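Long-range contacts in putative uncharacterized protein (Chaetomium thermophilum, PDB 4XRI), which probably acts as a nuclear import receptor of the importin-beta family, a flexible HEAT-repeat protein that carries protein cargo and is thought to bind a small GTPase: residues V611-L616 with E649-F654; V625-F630 with E664-S669; N657-Q662 with N695-N700; M670-V675 with P712-C717. The protein carries 2 engineered substitutions. All coordinates share one frame; numbering follows the deposited sequence.

Contact 1 of 4, residues V611-L616 with E649-F654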
# COMPACT_ATOMS: atom_id res chain seq x y z
N VAL A 611 0.56 -25.34 24.47
CA VAL A 611 0.47 -25.64 23.05
C VAL A 611 1.16 -24.55 22.22
O VAL A 611 1.77 -24.84 21.19
CB VAL A 611 -1.00 -25.81 22.58
CG1 VAL A 611 -1.79 -24.52 22.75
CG2 VAL A 611 -1.05 -26.29 21.14
N LEU A 612 1.08 -23.31 22.68
CA LEU A 612 1.66 -22.19 21.93
C LEU A 612 3.18 -22.26 21.93
O LEU A 612 3.81 -21.96 20.91
CB LEU A 612 1.19 -20.85 22.50
CG LEU A 612 -0.25 -20.43 22.18
CD1 LEU A 612 -0.51 -19.01 22.65
CD2 LEU A 612 -0.53 -20.57 20.69
N LEU A 613 3.76 -22.64 23.06
CA LEU A 613 5.21 -22.76 23.15
C LEU A 613 5.70 -23.98 22.38
O LEU A 613 6.78 -23.96 21.78
CB LEU A 613 5.66 -22.83 24.61
CG LEU A 613 5.54 -21.53 25.40
CD1 LEU A 613 6.20 -21.65 26.76
CD2 LEU A 613 6.13 -20.37 24.62
N GLN A 614 4.91 -25.05 22.40
CA GLN A 614 5.22 -26.26 21.65
C GLN A 614 5.22 -25.99 20.15
O GLN A 614 6.02 -26.56 19.40
CB GLN A 614 4.23 -27.38 21.98
CG GLN A 614 4.56 -28.13 23.26
CD GLN A 614 3.52 -29.18 23.60
OE1 GLN A 614 2.34 -29.02 23.31
NE2 GLN A 614 3.97 -30.27 24.22
N ILE A 615 4.32 -25.11 19.71
CA ILE A 615 4.25 -24.73 18.31
C ILE A 615 5.47 -23.89 17.93
O ILE A 615 6.04 -24.06 16.85
CB ILE A 615 2.96 -23.95 18.01
CG1 ILE A 615 1.75 -24.89 18.08
CG2 ILE A 615 3.02 -23.30 16.64
CD1 ILE A 615 0.42 -24.21 17.89
N LEU A 616 5.88 -23.00 18.83
CA LEU A 616 7.07 -22.17 18.62
C LEU A 616 8.33 -23.01 18.42
O LEU A 616 9.16 -22.70 17.57
CB LEU A 616 7.28 -21.21 19.80
CG LEU A 616 6.44 -19.93 19.85
CD1 LEU A 616 6.90 -19.04 20.99
CD2 LEU A 616 6.51 -19.19 18.52
N GLU A 649 9.21 -17.99 32.96
CA GLU A 649 10.39 -18.85 32.97
C GLU A 649 10.50 -19.63 31.66
O GLU A 649 11.58 -19.75 31.08
CB GLU A 649 10.36 -19.82 34.15
CG GLU A 649 11.62 -20.66 34.28
CD GLU A 649 11.64 -21.52 35.53
OE1 GLU A 649 10.72 -21.39 36.36
OE2 GLU A 649 12.58 -22.33 35.68
N ALA A 650 9.37 -20.15 31.19
CA ALA A 650 9.34 -20.93 29.96
C ALA A 650 9.34 -20.04 28.73
O ALA A 650 9.96 -20.37 27.72
CB ALA A 650 8.13 -21.85 29.95
N PHE A 651 8.65 -18.91 28.81
CA PHE A 651 8.44 -18.08 27.63
C PHE A 651 9.58 -17.10 27.32
O PHE A 651 9.88 -16.85 26.16
CB PHE A 651 7.13 -17.29 27.76
CG PHE A 651 6.89 -16.32 26.63
CD1 PHE A 651 6.87 -16.76 25.32
CD2 PHE A 651 6.67 -14.98 26.89
CE1 PHE A 651 6.66 -15.88 24.28
CE2 PHE A 651 6.45 -14.09 25.85
CZ PHE A 651 6.44 -14.54 24.55
N ALA A 652 10.21 -16.56 28.36
CA ALA A 652 11.24 -15.53 28.18
C ALA A 652 12.36 -15.91 27.20
O ALA A 652 12.75 -15.08 26.38
CB ALA A 652 11.85 -15.14 29.54
N PRO A 653 12.89 -17.15 27.27
CA PRO A 653 13.92 -17.49 26.28
C PRO A 653 13.44 -17.42 24.82
O PRO A 653 14.21 -17.04 23.95
CB PRO A 653 14.30 -18.93 26.66
CG PRO A 653 14.03 -19.00 28.11
CD PRO A 653 12.78 -18.19 28.31
N PHE A 654 12.18 -17.78 24.57
CA PHE A 654 11.62 -17.65 23.23
C PHE A 654 11.54 -16.18 22.84
O PHE A 654 11.83 -15.80 21.71
CB PHE A 654 10.24 -18.29 23.15
CG PHE A 654 10.26 -19.79 23.18
CD1 PHE A 654 10.39 -20.52 22.01
CD2 PHE A 654 10.14 -20.48 24.38
CE1 PHE A 654 10.40 -21.91 22.04
CE2 PHE A 654 10.15 -21.86 24.41
CZ PHE A 654 10.29 -22.57 23.24

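Contact 2 of 4, residues V625-F630 with E664-S669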
# COMPACT_ATOMS: atom_id res chain seq x y z
N VAL A 625 3.51 -18.17 11.36
CA VAL A 625 3.06 -18.81 12.60
C VAL A 625 3.63 -18.21 13.89
O VAL A 625 2.87 -17.98 14.83
CB VAL A 625 3.38 -20.32 12.58
CG1 VAL A 625 3.02 -20.96 13.91
CG2 VAL A 625 2.63 -21.00 11.44
N PRO A 626 4.96 -17.97 13.96
CA PRO A 626 5.46 -17.42 15.23
C PRO A 626 4.83 -16.08 15.59
O PRO A 626 4.61 -15.78 16.76
CB PRO A 626 6.96 -17.26 14.98
CG PRO A 626 7.28 -18.20 13.89
CD PRO A 626 6.06 -18.21 13.01
N GLU A 627 4.53 -15.28 14.57
CA GLU A 627 3.93 -13.97 14.78
C GLU A 627 2.51 -14.09 15.32
O GLU A 627 2.10 -13.32 16.19
CB GLU A 627 3.93 -13.17 13.47
CG GLU A 627 3.47 -11.74 13.61
CD GLU A 627 3.91 -10.88 12.44
OE1 GLU A 627 3.39 -9.75 12.29
OE2 GLU A 627 4.78 -11.33 11.67
N GLY A 628 1.77 -15.08 14.82
CA GLY A 628 0.42 -15.34 15.28
C GLY A 628 0.43 -15.86 16.71
O GLY A 628 -0.43 -15.49 17.51
N VAL A 629 1.40 -16.71 17.02
CA VAL A 629 1.57 -17.23 18.37
C VAL A 629 1.87 -16.10 19.35
O VAL A 629 1.28 -16.03 20.44
CB VAL A 629 2.70 -18.28 18.44
CG1 VAL A 629 3.03 -18.62 19.88
CG2 VAL A 629 2.31 -19.53 17.66
N PHE A 630 2.78 -15.22 18.97
CA PHE A 630 3.17 -14.08 19.80
C PHE A 630 1.99 -13.15 20.06
O PHE A 630 1.82 -12.63 21.17
CB PHE A 630 4.31 -13.31 19.15
CG PHE A 630 5.68 -13.78 19.57
CD1 PHE A 630 6.04 -15.11 19.45
CD2 PHE A 630 6.60 -12.89 20.10
CE1 PHE A 630 7.29 -15.54 19.84
CE2 PHE A 630 7.85 -13.32 20.50
CZ PHE A 630 8.20 -14.64 20.37
N GLU A 664 14.72 -11.77 10.94
CA GLU A 664 13.28 -11.93 10.81
C GLU A 664 12.60 -10.67 11.34
O GLU A 664 12.07 -10.68 12.45
CB GLU A 664 12.79 -13.17 11.56
CG GLU A 664 13.40 -14.47 11.07
CD GLU A 664 13.00 -14.81 9.65
OE1 GLU A 664 11.87 -14.46 9.25
OE2 GLU A 664 13.81 -15.43 8.92
N PRO A 665 12.61 -9.60 10.53
CA PRO A 665 12.20 -8.25 10.95
C PRO A 665 10.82 -8.20 11.58
O PRO A 665 10.65 -7.60 12.64
CB PRO A 665 12.23 -7.45 9.64
CG PRO A 665 13.16 -8.20 8.76
CD PRO A 665 12.96 -9.64 9.10
N SER A 666 9.85 -8.84 10.94
CA SER A 666 8.47 -8.81 11.41
C SER A 666 8.32 -9.41 12.80
O SER A 666 7.63 -8.86 13.65
CB SER A 666 7.56 -9.53 10.42
OG SER A 666 6.19 -9.22 10.65
N LEU A 667 8.97 -10.55 13.03
CA LEU A 667 8.90 -11.21 14.33
C LEU A 667 9.68 -10.42 15.38
O LEU A 667 9.27 -10.35 16.54
CB LEU A 667 9.44 -12.64 14.25
CG LEU A 667 9.29 -13.42 15.56
CD1 LEU A 667 7.83 -13.46 15.99
CD2 LEU A 667 9.85 -14.83 15.42
N CYS A 668 10.80 -9.83 14.97
CA CYS A 668 11.60 -9.02 15.86
C CYS A 668 10.78 -7.85 16.38
O CYS A 668 10.75 -7.59 17.58
CB CYS A 668 12.86 -8.51 15.15
SG CYS A 668 14.03 -7.63 16.23
N SER A 669 10.09 -7.18 15.47
CA SER A 669 9.20 -6.08 15.83
C SER A 669 8.09 -6.54 16.77
O SER A 669 7.73 -5.85 17.72
CB SER A 669 8.59 -5.43 14.58
OG SER A 669 9.54 -4.60 13.93
O HOH W 1 5.48 -7.50 13.23

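Contact 3 of 4, residues N657-Q662 with N695-N700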
# COMPACT_ATOMS: atom_id res chain seq x y z
N ASN A 657 15.02 -14.76 22.07
CA ASN A 657 15.52 -15.21 20.79
C ASN A 657 14.90 -14.45 19.63
O ASN A 657 15.56 -14.14 18.64
CB ASN A 657 15.27 -16.71 20.62
CG ASN A 657 16.21 -17.34 19.62
OD1 ASN A 657 15.81 -17.68 18.50
ND2 ASN A 657 17.47 -17.50 20.01
N ALA A 658 13.61 -14.15 19.75
CA ALA A 658 12.91 -13.35 18.76
C ALA A 658 13.46 -11.93 18.75
O ALA A 658 13.62 -11.32 17.69
CB ALA A 658 11.41 -13.34 19.03
N LEU A 659 13.75 -11.41 19.93
CA LEU A 659 14.31 -10.07 20.08
C LEU A 659 15.67 -9.93 19.40
O LEU A 659 15.97 -8.92 18.78
CB LEU A 659 14.44 -9.70 21.56
CG LEU A 659 13.20 -9.17 22.28
CD1 LEU A 659 13.47 -9.06 23.77
CD2 LEU A 659 12.78 -7.82 21.71
N GLY A 660 16.50 -10.96 19.54
CA GLY A 660 17.87 -10.90 19.06
C GLY A 660 18.04 -11.21 17.58
O GLY A 660 19.13 -11.06 17.03
N ASN A 661 16.96 -11.64 16.94
CA ASN A 661 17.02 -12.05 15.54
C ASN A 661 16.39 -11.02 14.60
O ASN A 661 15.19 -11.09 14.31
CB ASN A 661 16.35 -13.41 15.35
CG ASN A 661 16.53 -13.96 13.95
OD1 ASN A 661 17.43 -13.55 13.22
ND2 ASN A 661 15.67 -14.90 13.57
N GLN A 662 17.19 -10.08 14.13
CA GLN A 662 16.71 -9.02 13.25
C GLN A 662 16.53 -9.52 11.81
O GLN A 662 15.92 -8.84 10.99
CB GLN A 662 17.66 -7.83 13.27
CG GLN A 662 18.66 -7.87 14.42
CD GLN A 662 19.01 -6.49 14.93
OE1 GLN A 662 19.67 -6.35 15.96
NE2 GLN A 662 18.58 -5.46 14.21
N ASN A 695 19.42 -5.44 27.44
CA ASN A 695 20.58 -5.93 26.71
C ASN A 695 20.27 -6.23 25.25
O ASN A 695 21.04 -5.87 24.36
CB ASN A 695 21.15 -7.18 27.39
CG ASN A 695 21.89 -6.86 28.68
OD1 ASN A 695 22.24 -5.70 28.94
ND2 ASN A 695 22.12 -7.88 29.49
N TYR A 696 19.13 -6.87 25.01
CA TYR A 696 18.71 -7.17 23.64
C TYR A 696 18.29 -5.91 22.89
O TYR A 696 18.64 -5.74 21.71
CB TYR A 696 17.56 -8.18 23.64
CG TYR A 696 18.02 -9.62 23.72
CD1 TYR A 696 18.49 -10.29 22.59
CD2 TYR A 696 17.99 -10.32 24.92
CE1 TYR A 696 18.91 -11.60 22.66
CE2 TYR A 696 18.41 -11.63 25.00
CZ TYR A 696 18.87 -12.27 23.87
OH TYR A 696 19.29 -13.57 23.94
N LEU A 697 17.56 -5.04 23.56
CA LEU A 697 17.10 -3.79 22.95
C LEU A 697 18.29 -2.90 22.58
O LEU A 697 18.37 -2.39 21.46
CB LEU A 697 16.16 -3.05 23.89
CG LEU A 697 14.82 -3.73 24.20
CD1 LEU A 697 14.05 -2.93 25.23
CD2 LEU A 697 13.99 -3.92 22.94
N LEU A 698 19.21 -2.72 23.53
CA LEU A 698 20.40 -1.92 23.29
C LEU A 698 21.28 -2.58 22.22
O LEU A 698 21.92 -1.89 21.43
CB LEU A 698 21.20 -1.74 24.58
CG LEU A 698 20.55 -0.88 25.66
CD1 LEU A 698 21.33 -0.97 26.96
CD2 LEU A 698 20.44 0.56 25.19
N GLY A 699 21.29 -3.91 22.22
CA GLY A 699 22.04 -4.65 21.22
C GLY A 699 21.50 -4.41 19.82
O GLY A 699 22.26 -4.32 18.86
N ASN A 700 20.18 -4.30 19.71
CA ASN A 700 19.53 -4.02 18.44
C ASN A 700 19.91 -2.64 17.92
O ASN A 700 20.02 -2.43 16.71
CB ASN A 700 18.00 -4.11 18.59
CG ASN A 700 17.28 -4.02 17.26
OD1 ASN A 700 17.23 -2.97 16.62
ND2 ASN A 700 16.71 -5.14 16.83
O HOH W 2 18.08 -7.26 17.72

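Contact 4 of 4, residues M670-V675 with P712-C717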
# COMPACT_ATOMS: atom_id res chain seq x y z
N MET A 670 7.55 -7.73 16.50
CA MET A 670 6.53 -8.32 17.36
C MET A 670 7.07 -8.61 18.75
O MET A 670 6.37 -8.45 19.75
CB MET A 670 5.98 -9.61 16.73
CG MET A 670 4.86 -10.25 17.51
SD MET A 670 3.37 -9.25 17.55
CE MET A 670 2.74 -9.51 15.90
N ALA A 671 8.33 -9.05 18.80
CA ALA A 671 8.98 -9.35 20.07
C ALA A 671 9.14 -8.10 20.92
O ALA A 671 8.93 -8.13 22.13
CB ALA A 671 10.35 -10.00 19.82
N ILE A 672 9.52 -7.00 20.28
CA ILE A 672 9.67 -5.72 20.96
C ILE A 672 8.32 -5.26 21.52
O ILE A 672 8.23 -4.77 22.64
CB ILE A 672 10.23 -4.64 20.03
CG1 ILE A 672 11.61 -5.06 19.51
CG2 ILE A 672 10.31 -3.30 20.74
CD1 ILE A 672 12.11 -4.20 18.37
N GLY A 673 7.27 -5.46 20.73
CA GLY A 673 5.92 -5.15 21.15
C GLY A 673 5.51 -6.03 22.31
O GLY A 673 4.79 -5.60 23.21
N LEU A 674 5.98 -7.28 22.30
CA LEU A 674 5.68 -8.21 23.39
C LEU A 674 6.33 -7.78 24.70
O LEU A 674 5.77 -7.97 25.77
CB LEU A 674 6.14 -9.63 23.02
CG LEU A 674 5.05 -10.66 22.75
CD1 LEU A 674 4.15 -10.81 23.98
CD2 LEU A 674 4.23 -10.27 21.53
N VAL A 675 7.52 -7.19 24.61
CA VAL A 675 8.21 -6.70 25.80
C VAL A 675 7.41 -5.56 26.42
O VAL A 675 7.27 -5.48 27.64
CB VAL A 675 9.64 -6.21 25.48
CG1 VAL A 675 10.31 -5.68 26.75
CG2 VAL A 675 10.46 -7.33 24.87
N PRO A 712 12.12 3.18 16.76
CA PRO A 712 10.95 3.84 17.37
C PRO A 712 10.24 2.98 18.41
O PRO A 712 9.89 3.48 19.49
CB PRO A 712 10.04 4.10 16.17
CG PRO A 712 10.96 4.25 15.02
CD PRO A 712 12.07 3.26 15.29
N ALA A 713 10.02 1.70 18.11
CA ALA A 713 9.35 0.80 19.03
C ALA A 713 10.25 0.46 20.23
O ALA A 713 9.76 0.24 21.34
CB ALA A 713 8.93 -0.47 18.32
N ILE A 714 11.55 0.44 19.99
CA ILE A 714 12.52 0.15 21.05
C ILE A 714 12.54 1.27 22.09
O ILE A 714 12.65 1.01 23.30
CB ILE A 714 13.94 -0.06 20.47
CG1 ILE A 714 14.02 -1.40 19.75
CG2 ILE A 714 15.00 0.02 21.56
CD1 ILE A 714 15.34 -1.63 19.04
N LEU A 715 12.43 2.50 21.62
CA LEU A 715 12.40 3.66 22.52
C LEU A 715 11.12 3.68 23.33
O LEU A 715 11.14 3.95 24.53
CB LEU A 715 12.56 4.96 21.74
CG LEU A 715 13.83 5.05 20.89
CD1 LEU A 715 13.96 6.43 20.28
CD2 LEU A 715 15.07 4.70 21.72
N GLN A 716 10.00 3.40 22.67
CA GLN A 716 8.71 3.26 23.35
C GLN A 716 8.83 2.19 24.42
O GLN A 716 8.29 2.33 25.52
CB GLN A 716 7.60 2.91 22.36
CG GLN A 716 6.27 2.59 23.02
CD GLN A 716 5.24 2.03 22.04
OE1 GLN A 716 5.23 2.38 20.86
NE2 GLN A 716 4.38 1.15 22.54
N CYS A 717 9.55 1.13 24.09
CA CYS A 717 9.78 0.02 25.00
C CYS A 717 10.57 0.46 26.23
O CYS A 717 10.28 0.04 27.35
CB CYS A 717 10.51 -1.10 24.27
SG CYS A 717 10.38 -2.69 25.06

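Contact 1 of 4, residues V611-L616 with E649-F654
The rings of F651 and F654 receive the side chains of L613 and L616 in different ways. At F651 the approach is to the edge: CD2 of L613 lies near the ring plane, 3.8 Å from CD1. The F654 ring has the carbonyl oxygen of A650, one turn back in its own helix, at its edge and in its plane, while the leucines come in obliquely. CD2 of L613 is 4.0 Å from F654 CD2, and L616 CB stands 3.9 Å from F654 CD1, with L616 CD1 beside the same part of the ring.

The two phenylalanines leave their helix in different directions. F651 has its CG anti to the backbone N (chi1 176°), whereas that of F654 is anti to the carbonyl carbon (chi1 -72°), and CD2 of L613 fits into the angle between the rings. The other branch of this leucine, CD1, rests 3.7 Å from A650 CB. No hydrogen bond joins the segments; their axes stay 11.0 Å apart and are bridged mainly by leucine and phenylalanine side chains.

A glycerol molecule lies close to F654 at this surface. Beneath the contact runs helix 625-640, on which L612 and F651 both meet I633 and L616 meets V629; helices 546-567 and 573-597 also pack on 611-616, through V611, L612, Q614 and I615.

Contact 2 of 4, residues V625-F630 with E664-S669
L667 reaches across to P626 and F630, while S666 beside it grips E627. With CG of L667 anti to the backbone N (chi1 -175°), its forked end is carried over to the facing helix. There CD1 sits over the centre of the F630 ring, 4.2 Å from the centroid and only 8° off the ring normal, a CH-pi contact to one face. Its sister methyl CD2 turns to the proline, 3.8 Å from P626 CB.

The polar half depends on an extended glutamate. E627 also starts out anti to its own amide nitrogen and stays stretched beyond CG, which brings the carboxylate alongside S666. The serine hydroxyl donates to it, OG to E627 OE2 at 2.7 Å, on the syn side and 28° out of the carboxylate plane. A water completes the link by donating both to E627 OE1 at 3.2 Å and to the backbone O of S666 at 2.6 Å, so each carboxylate oxygen has a donor. M670, a turn further on, packs against E627 and F630. Were E627 replaced by alanine, the S666 hydroxyl would probably lose this acceptor and the bridging water one of its partners.

The nearly parallel pairing of these segments of helices 625-640 and 665-682, with one helix intervening in the chain, is typical of HEAT-repeat solenoids, where equivalent helices of successive repeats lie side by side, forming one layer.

Contact 3 of 4, residues N657-Q662 with N695-N700
L659 and G660 meet Y696 where two neighbouring helices of one layer of the HEAT-repeat solenoid, 648-660 and 690-701, lie against each other, with helix 665-682 between them in the chain. The tyrosine ring is laid along the backbone at G660, with Y696 CD1 3.6 Å from G660 CA; the approach is oblique to the ring. A side chain on G660 would project into this ring, so its absence is what permits so close a passage. Next to it, the CB atoms of L659 and Y696 are 4.0 Å apart, and deeper in, L659 CD2 lies 4.3 Å from L697 CD2.

The polar end is built round a water. It donates to the backbone O of L659 at 2.9 Å and accepts from N700 ND2 at 2.7 Å, with a weak further bond to Q662 OE1. The carbonyl is thus tied to the facing helix through solvent rather than directly. The amides of Q662 and N700 are nearly parallel, their planes 14° apart, and N700 ND2 stands above the glutamine's amide face, 3.3 Å from Q662 CD. They are not hydrogen-bonded to each other. Q662 gets there by a strained route, with chi1 almost eclipsed at -14° and a bend at chi2, whereas the N700 amide is steadied by the hydrogen bond that its OD1 accepts from N708 ND2.

Helix 665-682 flanks the contact, taking L659 on I672 and V675, and N700 on C668. Helix 711-725 lies behind L697, and F710, in the preceding loop, touches both Q662 and N700.

Contact 4 of 4, residues M670-V675 with P712-C717
Apolar packing of I672 against A713, I714 and C717 makes up most of this contact. The two branches of the isoleucine divide the work. CG1 stands anti to the carbonyl carbon (chi1 -60°) and leads CD1 out to I714, 3.7 Å from its CG1. The other branch, CG2, faces the backbone and small side chains of the opposite helix: it is 4.0 Å from A713 CB and 4.2 Å from C717 CB. In the I672 position an alanine would lack both of these reaching methyls, and a gap would probably open facing A713, I714 and C717.

Sulfur contacts form the second group. SG of C717, anti to the backbone N (chi1 -160°), is directed at V675 and comes within 3.4 Å of its CG1, a tight fit for sulfur against a methyl. The same SG is 3.8 Å from the backbone O of I672.

Contacts of side chain to backbone are few. The closest is I672 CG2 on the carbonyl oxygen of A713 at 3.6 Å, where a methyl lies against a polar atom that already accepts a hydrogen bond from C717 N within its own helix.

The small A713 and C717 are consistent with the 9.3 Å approach of the segment axes, at 14° to each other. No hydrogen bond or charge pair crosses the interface, so the largely buried faces are held together by shape and exclusion of water. Such a non-directional join could tolerate slight shifts between helices, consistent with the high flexibility of this transport receptor.

How the contacts relate
Six consecutive helices, from 605-616 to 711-725, supply all four contacts, and they alternate between two layers of the solenoid. Contacts 1 and 3 join 605-616, 648-660 and 690-701 in one layer, sharing helix 648-660; contacts 2 and 4 join 625-640, 665-682 and 711-725 in the other, sharing helix 665-682. Each contact therefore skips one helix, and along the chain contacts 1 and 2, 2 and 3, and 3 and 4 interleave. Centres of contacts 3 and 4 lie about 10 Å apart, those of 1 and 4 about 19 Å. Packing between the layers, such as A658 on A671, ties the two rows together, consistent with an elongated, flexible solenoid.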